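Local coordinates for protein neurotoxin (Clostridium botulinum, PDB 3N7L) that probably binds gangliosides on neuronal membranes, as the receptor-binding domain of a botulinum neurotoxin of serotype D/C, at residues L335-M339 against D340-K344. Sequence-based numbering, arbitrary orientation.
Sequences LDQPM and DEIRK
Pro338 O accepts two backbone N-H groups of the helix that starts beside it: Ile342 N at 3.1 Å, 152° at the hydrogen and in the carbonyl plane, and Glu341 N through a strongly bent, weak bond. Pro338 thus holds the N-cap position, and the bond from Ile342 is the first i+4 bond of the helix. The next, Arg343 N to Met339 O, is shorter and straighter (2.9 Å, 162°).

Side chains pack around this first turn. Gln337 folds back over it: with chi1 at 58°, CG is tucked over the backbone between N and C, and the extended chain beyond runs slantwise across Ile342, with Gln337 CG 3.7 Å from Ile342 CG1. Gln337 NE2 lies against Glu341 CB at 3.6 Å, a van der Waals contact and not a hydrogen bond, while Gln337 OE1 is hydrogen-bonded to Ser315 OG. Pro338 and Glu341 run side by side, CG to CG at 3.7 Å. Glu341 then bends beyond CG, and its OE2 forms a salt bridge with Lys344 NZ at 3.5 Å, whose hydrogen bond is weak. Separately, Met339 CE approaches Ile342 CD1 at 4.1 Å, a loose apolar contact.

The turn joins strand 329-335 to helix 339-345 at the surface of the C-terminal, trefoil-type receptor-binding region. Buried Ile342 faces the sheet, touching Tyr304 of strand 302-308 and Ser315 of strand 313-318; Met339 also meets Tyr304.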
loop_
_atom_site.group_PDB
_atom_site.type_symbol
_atom_site.label_atom_id
_atom_site.label_comp_id
_atom_site.label_asym_id
_atom_site.label_seq_id
_atom_site.Cartn_x
_atom_site.Cartn_y
_atom_site.Cartn_z
ATOM N N LEU A 335 26.652 0.149 -13.931
ATOM C CA LEU A 335 28.049 0.513 -14.124
ATOM C C LEU A 335 28.857 0.681 -12.846
ATOM O O LEU A 335 28.361 1.210 -11.851
ATOM C CB LEU A 335 28.113 1.817 -14.922
ATOM C CG LEU A 335 27.187 1.886 -16.137
ATOM C CD1 LEU A 335 27.086 3.322 -16.635
ATOM C CD2 LEU A 335 27.707 0.957 -17.214
ATOM N N ASP A 336 30.108 0.228 -12.880
ATOM C CA ASP A 336 31.002 0.379 -11.733
ATOM C C ASP A 336 31.680 1.720 -12.022
ATOM O O ASP A 336 32.717 1.776 -12.680
ATOM C CB ASP A 336 32.023 -0.765 -11.699
ATOM C CG ASP A 336 32.803 -0.817 -10.392
ATOM O OD1 ASP A 336 33.333 -1.901 -10.055
ATOM O OD2 ASP A 336 32.886 0.223 -9.703
ATOM N N GLN A 337 31.068 2.797 -11.538
ATOM C CA GLN A 337 31.554 4.147 -11.807
ATOM C C GLN A 337 31.707 5.046 -10.579
ATOM O O GLN A 337 31.011 4.879 -9.578
ATOM C CB GLN A 337 30.581 4.815 -12.784
ATOM C CG GLN A 337 29.154 4.846 -12.233
ATOM C CD GLN A 337 28.106 5.280 -13.249
ATOM O OE1 GLN A 337 26.897 5.204 -12.985
ATOM N NE2 GLN A 337 28.556 5.742 -14.403
ATOM N N PRO A 338 32.622 6.024 -10.652
ATOM C CA PRO A 338 32.840 6.952 -9.534
ATOM C C PRO A 338 31.688 7.966 -9.432
ATOM O O PRO A 338 30.867 8.073 -10.342
ATOM C CB PRO A 338 34.187 7.597 -9.875
ATOM C CG PRO A 338 34.213 7.575 -11.361
ATOM C CD PRO A 338 33.629 6.222 -11.711
ATOM N N MET A 339 31.633 8.702 -8.326
ATOM C CA MET A 339 30.562 9.671 -8.079
ATOM C C MET A 339 30.388 10.751 -9.153
ATOM O O MET A 339 29.254 11.097 -9.501
ATOM C CB MET A 339 30.770 10.323 -6.710
ATOM C CG MET A 339 29.531 11.012 -6.133
ATOM S SD MET A 339 28.070 9.922 -6.023
ATOM C CE MET A 339 28.700 8.622 -4.976
ATOM N N ASP A 340 31.490 11.290 -9.673
ATOM C CA ASP A 340 31.399 12.315 -10.713
ATOM C C ASP A 340 30.605 11.784 -11.905
ATOM O O ASP A 340 29.851 12.526 -12.533
ATOM C CB ASP A 340 32.796 12.753 -11.180
ATOM C CG ASP A 340 33.480 13.689 -10.193
ATOM O OD1 ASP A 340 34.663 14.024 -10.413
ATOM O OD2 ASP A 340 32.837 14.093 -9.197
ATOM N N GLU A 341 30.771 10.500 -12.214
ATOM C CA GLU A 341 30.049 9.894 -13.328
ATOM C C GLU A 341 28.581 9.665 -12.969
ATOM O O GLU A 341 27.693 9.821 -13.809
ATOM C CB GLU A 341 30.703 8.569 -13.733
ATOM C CG GLU A 341 32.130 8.720 -14.241
ATOM C CD GLU A 341 32.247 9.764 -15.340
ATOM O OE1 GLU A 341 31.594 9.596 -16.393
ATOM O OE2 GLU A 341 32.987 10.757 -15.150
ATOM N N ILE A 342 28.326 9.293 -11.719
ATOM C CA ILE A 342 26.955 9.070 -11.272
ATOM C C ILE A 342 26.136 10.362 -11.357
ATOM O O ILE A 342 24.985 10.356 -11.791
ATOM C CB ILE A 342 26.918 8.550 -9.818
ATOM C CG1 ILE A 342 27.518 7.140 -9.759
ATOM C CG2 ILE A 342 25.481 8.565 -9.291
ATOM C CD1 ILE A 342 27.578 6.547 -8.361
ATOM N N ARG A 343 26.744 11.472 -10.955
ATOM C CA ARG A 343 26.059 12.761 -10.976
ATOM C C ARG A 343 25.642 13.165 -12.387
ATOM O O ARG A 343 24.628 13.841 -12.575
ATOM C CB ARG A 343 26.961 13.840 -10.368
ATOM C CG ARG A 343 27.375 13.543 -8.933
ATOM C CD ARG A 343 28.376 14.564 -8.416
ATOM N NE ARG A 343 27.721 15.794 -7.991
ATOM C CZ ARG A 343 27.033 15.920 -6.858
ATOM N NH1 ARG A 343 26.916 14.889 -6.031
ATOM N NH2 ARG A 343 26.453 17.075 -6.555
ATOM N N LYS A 344 26.411 12.735 -13.381
ATOM C CA LYS A 344 26.106 13.080 -14.765
ATOM C C LYS A 344 25.256 12.066 -15.516
ATOM O O LYS A 344 24.459 12.440 -16.378
ATOM C CB LYS A 344 27.401 13.306 -15.551
ATOM C CG LYS A 344 28.238 14.469 -15.038
ATOM C CD LYS A 344 29.493 14.666 -15.865
ATOM C CE LYS A 344 30.413 13.463 -15.776
ATOM N NZ LYS A 344 31.713 13.726 -16.455
#